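Local structure of fructosyl amine: oxygen oxidoreductase (Aspergillus fumigatus, 3DJE) at residues S20-L25 with V33-P38; N52-S57 with T94-S99; I254-N259 with F264-D269. The protein oxidatively removes fructosyl groups from fructosyl amino acids (Amadori products) with a bound FAD and molecular oxygen, and so acts as a deglycating enzyme. All coordinates share one frame; numbering follows the deposited sequence. Where two conformers were deposited one is given.

Contact 1: S20-L25 with V33-P38. With FAD (flavin-adenine dinucleotide), chain C.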
# COMPACT_ATOMS: atom_id res chain seq x y z
N SER A 20 3.41 -1.01 12.18
CA SER A 20 2.40 -1.91 12.77
C SER A 20 3.07 -2.94 13.70
O SER A 20 2.61 -3.21 14.84
CB SER A 20 1.63 -2.66 11.69
OG SER A 20 0.47 -3.24 12.27
N THR A 21 4.18 -3.50 13.21
CA THR A 21 4.93 -4.48 13.97
C THR A 21 5.48 -3.86 15.27
O THR A 21 5.37 -4.46 16.34
CB THR A 21 6.04 -5.11 13.12
OG1 THR A 21 5.45 -5.73 11.97
CG2 THR A 21 6.76 -6.20 13.91
N ALA A 22 6.05 -2.66 15.17
CA ALA A 22 6.58 -1.95 16.34
C ALA A 22 5.50 -1.74 17.40
O ALA A 22 5.70 -2.01 18.59
CB ALA A 22 7.20 -0.63 15.93
N LEU A 23 4.33 -1.29 16.94
CA LEU A 23 3.19 -1.04 17.81
C LEU A 23 2.75 -2.31 18.51
O LEU A 23 2.55 -2.31 19.74
CB LEU A 23 2.03 -0.44 17.01
CG LEU A 23 0.76 -0.20 17.82
CD1 LEU A 23 1.01 0.84 18.93
CD2 LEU A 23 -0.39 0.23 16.88
N HIS A 24 2.60 -3.39 17.74
CA HIS A 24 2.13 -4.64 18.33
C HIS A 24 3.15 -5.31 19.23
O HIS A 24 2.77 -5.88 20.25
CB HIS A 24 1.53 -5.55 17.26
CG HIS A 24 0.21 -5.06 16.78
ND1 HIS A 24 -0.93 -5.14 17.54
CD2 HIS A 24 -0.14 -4.43 15.63
CE1 HIS A 24 -1.94 -4.62 16.87
NE2 HIS A 24 -1.49 -4.17 15.72
N LEU A 25 4.43 -5.17 18.92
CA LEU A 25 5.45 -5.66 19.85
C LEU A 25 5.31 -4.93 21.18
O LEU A 25 5.33 -5.57 22.25
CB LEU A 25 6.87 -5.46 19.30
CG LEU A 25 7.31 -6.45 18.23
CD1 LEU A 25 8.58 -5.95 17.54
CD2 LEU A 25 7.53 -7.88 18.75
N VAL A 33 12.89 -2.70 21.57
CA VAL A 33 12.66 -2.74 20.12
C VAL A 33 13.27 -1.49 19.49
O VAL A 33 13.06 -0.38 20.00
CB VAL A 33 11.14 -2.75 19.81
CG1 VAL A 33 10.88 -2.80 18.30
CG2 VAL A 33 10.45 -3.92 20.53
N THR A 34 14.02 -1.69 18.41
CA THR A 34 14.58 -0.57 17.66
C THR A 34 14.11 -0.64 16.22
O THR A 34 14.11 -1.72 15.61
CB THR A 34 16.13 -0.59 17.69
OG1 THR A 34 16.57 -0.53 19.06
CG2 THR A 34 16.72 0.60 16.95
N VAL A 35 13.70 0.50 15.67
CA VAL A 35 13.28 0.57 14.27
C VAL A 35 14.22 1.50 13.51
O VAL A 35 14.48 2.62 13.97
CB VAL A 35 11.82 1.08 14.12
CG1 VAL A 35 11.35 0.99 12.65
CG2 VAL A 35 10.86 0.28 15.01
N LEU A 36 14.67 1.04 12.34
CA LEU A 36 15.60 1.80 11.48
C LEU A 36 14.95 2.19 10.17
O LEU A 36 14.38 1.35 9.48
CB LEU A 36 16.83 0.93 11.15
CG LEU A 36 17.66 0.40 12.32
CD1 LEU A 36 18.71 -0.58 11.78
CD2 LEU A 36 18.32 1.53 13.10
N ASP A 37 15.08 3.46 9.79
CA ASP A 37 14.55 3.91 8.49
C ASP A 37 15.38 5.10 7.99
O ASP A 37 15.71 5.97 8.78
CB ASP A 37 13.07 4.31 8.67
CG ASP A 37 12.30 4.38 7.36
OD1 ASP A 37 12.61 5.27 6.53
OD2 ASP A 37 11.39 3.56 7.16
N PRO A 38 15.71 5.15 6.68
CA PRO A 38 16.51 6.23 6.11
C PRO A 38 15.79 7.58 6.02
O PRO A 38 16.43 8.60 5.74
CB PRO A 38 16.86 5.72 4.70
CG PRO A 38 15.78 4.77 4.35
CD PRO A 38 15.37 4.13 5.67
PA FAD C . 6.23 0.95 3.06
O1A FAD C . 5.15 1.54 3.86
O2A FAD C . 6.55 1.55 1.73
O5B FAD C . 7.49 0.97 4.02
C5B FAD C . 8.80 0.59 3.60
C4B FAD C . 9.79 1.30 4.53
O4B FAD C . 11.05 0.70 4.20
C3B FAD C . 9.87 2.79 4.11
O3B FAD C . 9.51 3.65 5.20
C2B FAD C . 11.35 2.93 3.72
O2B FAD C . 11.91 4.21 4.14
C1B FAD C . 11.99 1.71 4.44
N9A FAD C . 13.35 1.50 3.86
C8A FAD C . 13.75 1.60 2.57
N7A FAD C . 15.08 1.40 2.51
C5A FAD C . 15.52 1.17 3.75
C6A FAD C . 16.78 0.92 4.31
N6A FAD C . 17.88 0.88 3.51
N1A FAD C . 16.88 0.74 5.64
C2A FAD C . 15.80 0.79 6.43
N3A FAD C . 14.58 1.03 5.94
C4A FAD C . 14.43 1.23 4.61
N1 FAD C . -3.29 -0.09 0.09
C2 FAD C . -4.57 -0.11 0.64
O2 FAD C . -4.88 -0.89 1.54
N3 FAD C . -5.53 0.78 0.14
C4 FAD C . -5.24 1.68 -0.88
O4 FAD C . -6.11 2.45 -1.29
C4X FAD C . -3.95 1.67 -1.43
N5 FAD C . -3.63 2.54 -2.47
C5X FAD C . -2.30 2.65 -2.89
C6 FAD C . -1.96 3.67 -3.78
C7 FAD C . -0.64 3.83 -4.18
C7M FAD C . -0.34 4.96 -5.18
C8 FAD C . 0.35 3.00 -3.68
C8M FAD C . 1.83 3.24 -4.06
C9 FAD C . 0.01 1.99 -2.77
C9A FAD C . -1.32 1.81 -2.36
N10 FAD C . -1.70 0.80 -1.46
C10 FAD C . -2.99 0.79 -0.94
C1' FAD C . -0.74 -0.24 -1.06
C2' FAD C . -0.09 0.14 0.28
O2' FAD C . 0.24 1.55 0.28
C3' FAD C . 1.17 -0.70 0.48
O3' FAD C . 0.86 -2.08 0.20
C4' FAD C . 1.69 -0.62 1.92
O4' FAD C . 1.71 0.72 2.41
C5' FAD C . 3.11 -1.20 1.96
O5' FAD C . 3.59 -1.19 3.32
P FAD C . 5.09 -1.67 3.64
O1P FAD C . 5.30 -3.02 3.05
O2P FAD C . 5.27 -1.44 5.09
O3P FAD C . 6.03 -0.63 2.85

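Contact 2: N52-S57 with T94-S99. With FAD (flavin-adenine dinucleotide), chain C.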
# COMPACT_ATOMS: atom_id res chain seq x y z
N ASN A 52 -4.74 9.79 1.77
CA ASN A 52 -5.85 8.86 1.85
C ASN A 52 -5.54 7.55 1.18
O ASN A 52 -4.80 7.48 0.20
CB ASN A 52 -7.14 9.44 1.29
CG ASN A 52 -6.90 10.29 0.05
OD1 ASN A 52 -6.11 9.91 -0.83
ND2 ASN A 52 -7.57 11.43 -0.02
N LYS A 53 -6.13 6.51 1.75
CA LYS A 53 -6.11 5.16 1.19
C LYS A 53 -7.51 4.57 1.31
O LYS A 53 -8.26 4.88 2.25
CB LYS A 53 -5.12 4.25 1.93
CG LYS A 53 -3.64 4.66 1.85
CD LYS A 53 -3.02 4.44 0.47
CE LYS A 53 -1.51 4.56 0.61
NZ LYS A 53 -0.78 4.62 -0.69
N VAL A 54 -7.84 3.69 0.37
CA VAL A 54 -9.14 3.01 0.42
C VAL A 54 -9.12 1.92 1.50
O VAL A 54 -8.17 1.13 1.58
CB VAL A 54 -9.49 2.35 -0.93
CG1 VAL A 54 -10.90 1.77 -0.87
CG2 VAL A 54 -9.41 3.34 -2.06
N ILE A 55 -10.19 1.87 2.29
CA ILE A 55 -10.41 0.80 3.26
C ILE A 55 -11.69 0.06 2.85
O ILE A 55 -12.78 0.63 2.91
CB ILE A 55 -10.56 1.36 4.70
CG1 ILE A 55 -9.41 2.32 5.05
CG2 ILE A 55 -10.75 0.20 5.71
CD1 ILE A 55 -8.02 1.71 4.99
N SER A 56 -11.53 -1.17 2.40
CA SER A 56 -12.66 -1.99 1.95
C SER A 56 -12.32 -3.47 2.04
O SER A 56 -11.16 -3.85 2.15
CB SER A 56 -13.02 -1.64 0.51
OG SER A 56 -12.26 -2.42 -0.39
N SER A 57 -13.36 -4.31 1.96
CA SER A 57 -13.20 -5.77 2.09
C SER A 57 -13.07 -6.54 0.77
O SER A 57 -13.26 -7.76 0.74
CB SER A 57 -14.38 -6.33 2.90
OG SER A 57 -15.61 -5.98 2.28
N THR A 94 -17.27 6.72 4.16
CA THR A 94 -17.95 7.56 3.16
C THR A 94 -18.73 6.73 2.15
O THR A 94 -19.48 7.28 1.35
CB THR A 94 -16.94 8.34 2.28
OG1 THR A 94 -15.99 7.42 1.71
CG2 THR A 94 -16.20 9.39 3.12
N GLY A 95 -18.50 5.42 2.17
CA GLY A 95 -18.92 4.58 1.08
C GLY A 95 -17.94 4.59 -0.09
O GLY A 95 -16.99 5.40 -0.14
N LEU A 96 -18.18 3.70 -1.04
CA LEU A 96 -17.23 3.41 -2.11
C LEU A 96 -17.95 2.90 -3.34
O LEU A 96 -18.74 1.96 -3.25
CB LEU A 96 -16.25 2.34 -1.63
CG LEU A 96 -15.36 1.62 -2.66
CD1 LEU A 96 -14.38 2.60 -3.28
CD2 LEU A 96 -14.62 0.47 -2.00
N LEU A 97 -17.65 3.51 -4.48
CA LEU A 97 -18.12 3.01 -5.77
C LEU A 97 -16.99 2.18 -6.36
O LEU A 97 -15.86 2.66 -6.47
CB LEU A 97 -18.44 4.18 -6.71
CG LEU A 97 -18.66 3.72 -8.16
CD1 LEU A 97 -20.04 3.05 -8.28
CD2 LEU A 97 -18.49 4.84 -9.16
N MSE A 98 -17.30 0.93 -6.73
CA MSE A 98 -16.37 0.07 -7.47
C MSE A 98 -16.97 -0.23 -8.84
O MSE A 98 -18.09 -0.74 -8.92
CB MSE A 98 -16.14 -1.23 -6.71
CG MSE A 98 -15.35 -1.06 -5.42
SE MSE A 98 -13.54 -0.56 -5.84
CE MSE A 98 -12.96 -2.22 -6.70
N SER A 99 -16.24 0.08 -9.91
CA SER A 99 -16.80 0.01 -11.27
C SER A 99 -15.76 -0.45 -12.28
O SER A 99 -14.57 -0.52 -11.97
CB SER A 99 -17.37 1.36 -11.67
OG SER A 99 -16.36 2.35 -11.66
PA FAD C . 6.23 0.95 3.06
O1A FAD C . 5.15 1.54 3.86
O2A FAD C . 6.55 1.55 1.73
O5B FAD C . 7.49 0.97 4.02
C5B FAD C . 8.80 0.59 3.60
C4B FAD C . 9.79 1.30 4.53
O4B FAD C . 11.05 0.70 4.20
C3B FAD C . 9.87 2.79 4.11
O3B FAD C . 9.51 3.65 5.20
C2B FAD C . 11.35 2.93 3.72
O2B FAD C . 11.91 4.21 4.14
C1B FAD C . 11.99 1.71 4.44
N9A FAD C . 13.35 1.50 3.86
C8A FAD C . 13.75 1.60 2.57
N7A FAD C . 15.08 1.40 2.51
C5A FAD C . 15.52 1.17 3.75
C6A FAD C . 16.78 0.92 4.31
N6A FAD C . 17.88 0.88 3.51
N1A FAD C . 16.88 0.74 5.64
C2A FAD C . 15.80 0.79 6.43
N3A FAD C . 14.58 1.03 5.94
C4A FAD C . 14.43 1.23 4.61
N1 FAD C . -3.29 -0.09 0.09
C2 FAD C . -4.57 -0.11 0.64
O2 FAD C . -4.88 -0.89 1.54
N3 FAD C . -5.53 0.78 0.14
C4 FAD C . -5.24 1.68 -0.88
O4 FAD C . -6.11 2.45 -1.29
C4X FAD C . -3.95 1.67 -1.43
N5 FAD C . -3.63 2.54 -2.47
C5X FAD C . -2.30 2.65 -2.89
C6 FAD C . -1.96 3.67 -3.78
C7 FAD C . -0.64 3.83 -4.18
C7M FAD C . -0.34 4.96 -5.18
C8 FAD C . 0.35 3.00 -3.68
C8M FAD C . 1.83 3.24 -4.06
C9 FAD C . 0.01 1.99 -2.77
C9A FAD C . -1.32 1.81 -2.36
N10 FAD C . -1.70 0.80 -1.46
C10 FAD C . -2.99 0.79 -0.94
C1' FAD C . -0.74 -0.24 -1.06
C2' FAD C . -0.09 0.14 0.28
O2' FAD C . 0.24 1.55 0.28
C3' FAD C . 1.17 -0.70 0.48
O3' FAD C . 0.86 -2.08 0.20
C4' FAD C . 1.69 -0.62 1.92
O4' FAD C . 1.71 0.72 2.41
C5' FAD C . 3.11 -1.20 1.96
O5' FAD C . 3.59 -1.19 3.32
P FAD C . 5.09 -1.67 3.64
O1P FAD C . 5.30 -3.02 3.05
O2P FAD C . 5.27 -1.44 5.09
O3P FAD C . 6.03 -0.63 2.85

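Contact 3: I254-N259 with F264-D269. With FSA (1-S-(carboxymethyl)-1-thio-beta-D-fructopyranose), chain D.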
# COMPACT_ATOMS: atom_id res chain seq x y z
N ILE A 254 -17.98 13.19 -0.15
CA ILE A 254 -18.33 12.35 -1.29
C ILE A 254 -17.72 10.95 -1.10
O ILE A 254 -16.68 10.81 -0.43
CB ILE A 254 -17.89 12.94 -2.67
CG1 ILE A 254 -16.37 13.16 -2.73
CG2 ILE A 254 -18.69 14.23 -3.00
CD1 ILE A 254 -15.83 13.45 -4.13
N PRO A 255 -18.36 9.92 -1.65
CA PRO A 255 -17.77 8.59 -1.53
C PRO A 255 -16.51 8.47 -2.36
O PRO A 255 -16.27 9.29 -3.25
CB PRO A 255 -18.86 7.67 -2.09
CG PRO A 255 -19.66 8.53 -3.01
CD PRO A 255 -19.65 9.90 -2.39
N VAL A 256 -15.69 7.46 -2.07
CA VAL A 256 -14.55 7.14 -2.93
C VAL A 256 -15.11 6.66 -4.26
O VAL A 256 -16.00 5.81 -4.29
CB VAL A 256 -13.69 6.03 -2.31
CG1 VAL A 256 -12.53 5.69 -3.23
CG2 VAL A 256 -13.19 6.47 -0.93
N ILE A 257 -14.60 7.23 -5.35
CA ILE A 257 -15.03 6.88 -6.71
C ILE A 257 -13.90 6.08 -7.36
O ILE A 257 -12.81 6.60 -7.52
CB ILE A 257 -15.35 8.14 -7.54
CG1 ILE A 257 -16.45 8.97 -6.86
CG2 ILE A 257 -15.69 7.77 -9.00
CD1 ILE A 257 -17.79 8.27 -6.72
N PHE A 258 -14.16 4.83 -7.72
CA PHE A 258 -13.10 3.91 -8.14
C PHE A 258 -13.55 3.11 -9.36
O PHE A 258 -14.59 2.47 -9.33
CB PHE A 258 -12.80 2.99 -6.95
CG PHE A 258 -11.42 2.34 -6.96
CD1 PHE A 258 -10.58 2.49 -5.86
CD2 PHE A 258 -11.00 1.51 -8.00
CE1 PHE A 258 -9.31 1.87 -5.81
CE2 PHE A 258 -9.73 0.89 -7.97
CZ PHE A 258 -8.89 1.07 -6.86
N ASN A 259 -12.79 3.21 -10.45
CA ASN A 259 -13.01 2.34 -11.61
C ASN A 259 -11.70 1.62 -11.86
O ASN A 259 -10.65 2.26 -12.05
CB ASN A 259 -13.45 3.15 -12.83
CG ASN A 259 -13.71 2.28 -14.06
OD1 ASN A 259 -12.83 1.56 -14.52
ND2 ASN A 259 -14.92 2.37 -14.61
N PHE A 264 -9.09 6.36 -9.64
CA PHE A 264 -9.91 6.68 -8.49
C PHE A 264 -9.52 8.00 -7.85
O PHE A 264 -8.43 8.53 -8.09
CB PHE A 264 -9.87 5.54 -7.46
CG PHE A 264 -8.49 5.21 -6.96
CD1 PHE A 264 -7.96 5.83 -5.81
CD2 PHE A 264 -7.72 4.23 -7.60
CE1 PHE A 264 -6.69 5.48 -5.32
CE2 PHE A 264 -6.45 3.88 -7.14
CZ PHE A 264 -5.92 4.52 -5.99
N PHE A 265 -10.43 8.51 -7.04
CA PHE A 265 -10.18 9.72 -6.28
C PHE A 265 -11.05 9.78 -5.03
O PHE A 265 -11.98 8.98 -4.86
CB PHE A 265 -10.36 10.97 -7.17
CG PHE A 265 -11.72 11.09 -7.79
CD1 PHE A 265 -12.79 11.61 -7.06
CD2 PHE A 265 -11.94 10.70 -9.12
CE1 PHE A 265 -14.06 11.73 -7.63
CE2 PHE A 265 -13.21 10.81 -9.70
CZ PHE A 265 -14.27 11.33 -8.96
N PHE A 266 -10.75 10.77 -4.18
CA PHE A 266 -11.33 10.90 -2.85
C PHE A 266 -11.84 12.32 -2.63
O PHE A 266 -11.44 13.25 -3.33
CB PHE A 266 -10.24 10.68 -1.80
CG PHE A 266 -9.56 9.33 -1.87
CD1 PHE A 266 -9.94 8.31 -1.01
CD2 PHE A 266 -8.53 9.10 -2.79
CE1 PHE A 266 -9.30 7.05 -1.08
CE2 PHE A 266 -7.89 7.86 -2.85
CZ PHE A 266 -8.28 6.83 -1.98
N GLU A 267 -12.69 12.49 -1.62
CA GLU A 267 -13.01 13.84 -1.14
C GLU A 267 -11.73 14.62 -0.79
O GLU A 267 -10.71 14.02 -0.40
CB GLU A 267 -13.97 13.80 0.05
CG GLU A 267 -13.34 13.28 1.34
CD GLU A 267 -14.29 13.37 2.50
OE1 GLU A 267 -14.76 14.49 2.79
OE2 GLU A 267 -14.58 12.32 3.11
N PRO A 268 -11.77 15.95 -0.92
CA PRO A 268 -10.57 16.75 -0.64
C PRO A 268 -10.07 16.64 0.80
O PRO A 268 -10.88 16.51 1.72
CB PRO A 268 -11.02 18.19 -0.93
CG PRO A 268 -12.50 18.15 -0.93
CD PRO A 268 -12.89 16.79 -1.41
N ASP A 269 -8.76 16.67 0.97
CA ASP A 269 -8.21 16.63 2.33
C ASP A 269 -8.53 17.94 3.06
O ASP A 269 -8.87 18.95 2.44
CB ASP A 269 -6.70 16.26 2.36
CG ASP A 269 -5.75 17.45 2.14
OD1 ASP A 269 -6.11 18.49 1.55
OD2 ASP A 269 -4.57 17.31 2.53
OAB FSA D . -6.69 -2.12 -1.72
CAL FSA D . -7.48 -1.28 -2.20
OAA FSA D . -8.71 -1.30 -1.92
CAH FSA D . -7.01 -0.22 -3.16
SAK FSA D . -5.31 -0.42 -3.60
C1 FSA D . -5.27 0.94 -4.74
C2 FSA D . -4.11 0.78 -5.74
O2 FSA D . -3.81 2.06 -6.33
C3 FSA D . -4.47 -0.21 -6.85
O3 FSA D . -5.54 0.31 -7.65
C4 FSA D . -3.25 -0.57 -7.71
O4 FSA D . -3.60 -1.64 -8.61
C5 FSA D . -2.06 -1.01 -6.86
O5 FSA D . -2.30 -2.29 -6.27
C6 FSA D . -1.78 0.03 -5.79
O6 FSA D . -2.98 0.26 -5.02
O HOH W 1 -14.04 10.20 -0.44

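Contact 1: S20-L25 with V33-P38
Ala22 and Leu25 of helix 16-27 rest on Val35 and Val33 of strand 33-37 in a buried, wholly apolar helix-on-sheet contact. It belongs to the beta-alpha-beta unit formed by strand 9-12, helix 16-27 and strand 33-37, the dinucleotide-binding Rossmann motif of this FAD-dependent oxidoreductase; Gly13, Gly15 and Gly18 fit its GxGxxG signature. The interface is small, 140 Å² summed over both sides, and the evidence for packing is a pair of methyl contacts. Ala22 CB lies 3.9 Å from Val35 CG2, while Leu25 CD1 reaches Val33 CG1 at 4.0 Å. Helix and strand come within 7.2 Å, measured between Ala22 CA and Val33 CA, and the small Ala22 side chain lies at this closest approach. With CG anti to its carbonyl carbon (chi1 -77°), Leu25 brings CD1 against both methyl groups of Val33, and its own CB also meets Val33 CG2; the two side chains cross obliquely. Ala22 and Leu25 are three residues apart on the helix, and Val33 and Val35 two apart on the strand, so each pair presents one side of its element. Other residues of the helix turn elsewhere: Ser20 OG bonds to Leu370 O and Gly374 N, and His24 NE2 to Pro371 O. Beyond the contact, the strand's C-terminal end meets the adenosine half of FAD. Pro38 CD approaches FAD N3A of the adenine at 3.2 Å. The carboxylate of Asp37, also bonded to Ala14 N and Tyr39 N, takes both ribose hydroxyls, one on each oxygen: FAD O2B donates to Asp37 OD1 at 2.7 Å, and FAD O3B to Asp37 OD2 at 2.7 Å.

Contact 2: N52-S57 with T94-S99
One methyl group, Leu96 CD2, makes both close contacts between strand 53-55 with its following loop and strand 96-100: it lies 3.6 Å from Ser56 CB and 4.1 Å from Val54 CG1. These belong to different sheets, and their backbones stay well apart, 8.2 Å between Ser56 CA and Leu96 CA at the nearest. Leu96 spans the interval because its CG is anti to the backbone N (chi1 166°), and its side chain meets that of Val54 at about a right angle. Only 98 Å² is buried, summed over both sides. Val54 faces two ways. Its side chain takes the leucine methyl, while its backbone grips the flavin edge with a pair of hydrogen bonds: Val54 N donates to FAD O4 at 2.7 Å, and FAD N3 donates to Val54 O at 3.0 Å, the latter with an N-H...acceptor angle of 167°. Acceptor O4 and donor N3 sit next to each other on the pyrimidine edge, so the pair probably fixes where that edge lies in the ring plane. Lys53 leaves the strand differently, its chain bent at chi2 (-71°), and brings NZ to 3.3 Å from FAD C9A of the isoalloxazine; that ammonium is held by a salt bridge to Asp50 and a hydrogen bond to Ala47 O. Val54 and Ser56 also touch the bound thio-fructose ligand FSA, which places this contact where the flavin meets the FSA pocket, probably the substrate site, in an MSOX/MTOX-family oxidase.

Contact 3: I254-N259 with F264-D269
Phe258 and Phe264 lie side by side as an offset stack, ring centroids 4.3 Å apart and planes at 9°, at a non-hydrogen-bonded pair in the antiparallel hairpin of strands 256-259 and 263-265. Phe264 CB also sits over the Phe258 ring face, 3.9 Å from its centroid, so the Phe264 methylene and ring together cover one face of Phe258, with CD2 offset toward its rim. Both rings turn edges to the bound sugar FSA: Phe264 CZ lies 3.3 Å from FSA O2, and Phe258 CZ 3.5 Å from FSA O3. On the other side of the sheet, the branched Ile257 CB presses on the Phe265 ring face, 4.0 Å from its centroid. Phe265 CG stands between its backbone N and carbonyl carbon (chi1 58°), which lays the ring across that isoleucine. Ile257 and Phe265 exchange two backbone hydrogen bonds, 3.2 Å from Ile257 N to Phe265 O and 3.1 Å from Phe265 N to Ile257 O. Val256 CG2 packs obliquely on the Phe266 ring, 3.7 Å from Phe266 CD1. The side chains of Ile254 and Glu267 run past each other in opposite directions, and a water bridges Ile254 O to Glu267 N. Strand 96-100 flanks the hairpin through Val256, strand 274-289 through Phe264, and Val54 of strand 53-55 packs on Val256, Phe258 and Phe266.

How the contacts relate
The three contacts follow one another along the chain without interleaving. Contact 1 stands apart, its centre 28 Å from that of contact 2 and 31 Å from that of contact 3, on the opposite side of the chain's centre. FAD bridges this span: contact 1 holds its adenosine end, contact 2 its isoalloxazine. Contacts 2 and 3 have centres only 8 Å apart. Contact 2 reaches the mixed sheet of contact 3 through strand 96-100, which runs parallel to 256-259, whereas strand 53-55 belongs to a separate sheet; Leu97 N lies 2.8 Å from Val256 O, a probable hydrogen bond. The nucleotide-binding Rossmann part and the FSA-binding pocket are thus distinct regions of one chain, spanned by one extended cofactor.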